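Local coordinates for aldo-keto reductase family 1 member C1 (Caenorhabditis elegans, PDB 1QWK), which probably reduces aldehydes and related carbonyl compounds with NADPH, as an aldose reductase-like member of the aldo-keto reductase family, at residues Thr33-Ala38 with Gly59-Glu64. Residues are numbered along the deposited sequence; the frame is centred on the assembly and turned at random.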
loop_
_atom_site.group_PDB
_atom_site.type_symbol
_atom_site.label_atom_id
_atom_site.label_comp_id
_atom_site.label_asym_id
_atom_site.label_seq_id
_atom_site.Cartn_x
_atom_site.Cartn_y
_atom_site.Cartn_z
ATOM N N THR A 33 -3.276 13.589 12.864
ATOM C CA THR A 33 -2.328 13.289 13.935
ATOM C C THR A 33 -1.361 12.189 13.502
ATOM O O THR A 33 -0.173 12.229 13.823
ATOM C CB THR A 33 -3.057 12.814 15.209
ATOM O OG1 THR A 33 -3.984 13.820 15.635
ATOM C CG2 THR A 33 -2.058 12.548 16.325
ATOM N N ALA A 34 -1.879 11.206 12.772
ATOM C CA ALA A 34 -1.065 10.095 12.298
ATOM C C ALA A 34 0.003 10.557 11.307
ATOM O O ALA A 34 1.163 10.157 11.403
ATOM C CB ALA A 34 -1.955 9.032 11.652
ATOM N N VAL A 35 -0.391 11.396 10.356
ATOM C CA VAL A 35 0.546 11.887 9.356
ATOM C C VAL A 35 1.663 12.702 9.999
ATOM O O VAL A 35 2.841 12.474 9.723
ATOM C CB VAL A 35 -0.175 12.752 8.286
ATOM C CG1 VAL A 35 0.842 13.440 7.388
ATOM C CG2 VAL A 35 -1.091 11.870 7.443
ATOM N N LYS A 36 1.301 13.645 10.866
ATOM C CA LYS A 36 2.309 14.477 11.519
ATOM C C LYS A 36 3.254 13.661 12.392
ATOM O O LYS A 36 4.456 13.924 12.434
ATOM C CB LYS A 36 1.632 15.573 12.344
ATOM C CG LYS A 36 0.721 16.457 11.506
ATOM C CD LYS A 36 0.150 17.629 12.296
ATOM C CE LYS A 36 1.213 18.667 12.611
ATOM N NZ LYS A 36 0.641 19.813 13.375
ATOM N N THR A 37 2.713 12.665 13.085
ATOM C CA THR A 37 3.533 11.815 13.941
ATOM C C THR A 37 4.514 11.016 13.091
ATOM O O THR A 37 5.698 10.898 13.423
ATOM C CB THR A 37 2.665 10.829 14.748
ATOM O OG1 THR A 37 1.784 11.561 15.612
ATOM C CG2 THR A 37 3.544 9.916 15.587
ATOM N N ALA A 38 4.017 10.473 11.985
ATOM C CA ALA A 38 4.840 9.670 11.090
ATOM C C ALA A 38 5.967 10.488 10.471
ATOM O O ALA A 38 7.125 10.065 10.464
ATOM C CB ALA A 38 3.972 9.061 9.991
ATOM N N GLY A 59 -4.229 16.695 3.245
ATOM C CA GLY A 59 -3.766 17.940 2.659
ATOM C C GLY A 59 -3.524 18.962 3.753
ATOM O O GLY A 59 -2.554 19.722 3.715
ATOM N N THR A 60 -4.411 18.973 4.741
ATOM C CA THR A 60 -4.289 19.898 5.862
ATOM C C THR A 60 -3.053 19.537 6.683
ATOM O O THR A 60 -2.294 20.411 7.101
ATOM C CB THR A 60 -5.548 19.853 6.755
ATOM O OG1 THR A 60 -6.680 20.296 5.996
ATOM C CG2 THR A 60 -5.384 20.756 7.975
ATOM N N ALA A 61 -2.847 18.242 6.900
ATOM C CA ALA A 61 -1.696 17.777 7.663
ATOM C C ALA A 61 -0.395 18.205 6.990
ATOM O O ALA A 61 0.521 18.706 7.643
ATOM C CB ALA A 61 -1.740 16.257 7.804
ATOM N N ILE A 62 -0.315 18.001 5.679
ATOM C CA ILE A 62 0.879 18.370 4.927
ATOM C C ILE A 62 1.104 19.877 4.996
ATOM O O ILE A 62 2.233 20.338 5.157
ATOM C CB ILE A 62 0.757 17.945 3.453
ATOM C CG1 ILE A 62 0.704 16.414 3.368
ATOM C CG2 ILE A 62 1.930 18.497 2.652
ATOM C CD1 ILE A 62 0.474 15.881 1.969
ATOM N N LYS A 63 0.020 20.637 4.882
ATOM C CA LYS A 63 0.105 22.088 4.936
ATOM C C LYS A 63 0.736 22.518 6.263
ATOM O O LYS A 63 1.650 23.341 6.286
ATOM C CB LYS A 63 -1.293 22.696 4.791
ATOM C CG LYS A 63 -1.301 24.186 4.479
ATOM C CD LYS A 63 -2.725 24.703 4.323
ATOM C CE LYS A 63 -2.758 26.096 3.706
ATOM N NZ LYS A 63 -2.028 27.108 4.522
ATOM N N GLU A 64 0.250 21.951 7.363
ATOM C CA GLU A 64 0.772 22.273 8.687
ATOM C C GLU A 64 2.247 21.896 8.815
ATOM O O GLU A 64 3.038 22.645 9.394
ATOM C CB GLU A 64 -0.043 21.557 9.768
ATOM C CG GLU A 64 -1.400 22.190 10.047
ATOM C CD GLU A 64 -2.246 21.371 11.009
ATOM O OE1 GLU A 64 -1.713 20.921 12.048
ATOM O OE2 GLU A 64 -3.451 21.185 10.734
#
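Lys36 and Ala61 mark the closest backbone approach, their CA atoms 6.5 Å apart, where helical segments 33-38 and 59-64 run in broadly the same direction with axes 9.1 Å apart and a crossing angle of -38°. The small side chain of Ala61 is consistent with this spacing and forms the apolar half of the contact. Its CB points at the other helix and meets the flank of Val35, 3.8 Å from Val35 CG1 and 3.9 Å from Val35 CB. With Val35 CG1 anti to the backbone N, that methyl is the branch offered to Ala61. Val35 also touches Leu21 of strand 21-22, so the valine packs both against the neighbouring helix and against the sheet below.

Further out, the contact turns polar. Lys36 leaves its backbone pointing along the interface, yet its end comes nearer, and the bend at chi3 (71°) keeps the ammonium at bonding distance from Glu64, where an extended chain would run into the carboxylate; the two side chains cross at about a right angle. Lys36 NZ donates to Glu64 OE1 over 2.9 Å, a hydrogen-bonded salt bridge. The ammonium lies 17° out of the carboxylate plane and uses the anti side of the oxygen. The last methylenes of the lysine also pass near that oxygen, with Lys36 CE 3.7 Å from Glu64 OE1. Glu68, one turn further along helix 55-68, forms a second salt bridge with Lys36 NZ, so two carboxylates from one helix share this ammonium.

Two successive helices, 28-41 and 55-68, are thus joined with strand 45-47 between them in sequence. A parallel strand order of 1 to 8 and the alternation of strands with outer helices identify the (beta/alpha)8 TIM barrel of aldo-keto reductases; the contact packs neighbouring helices of its outer layer.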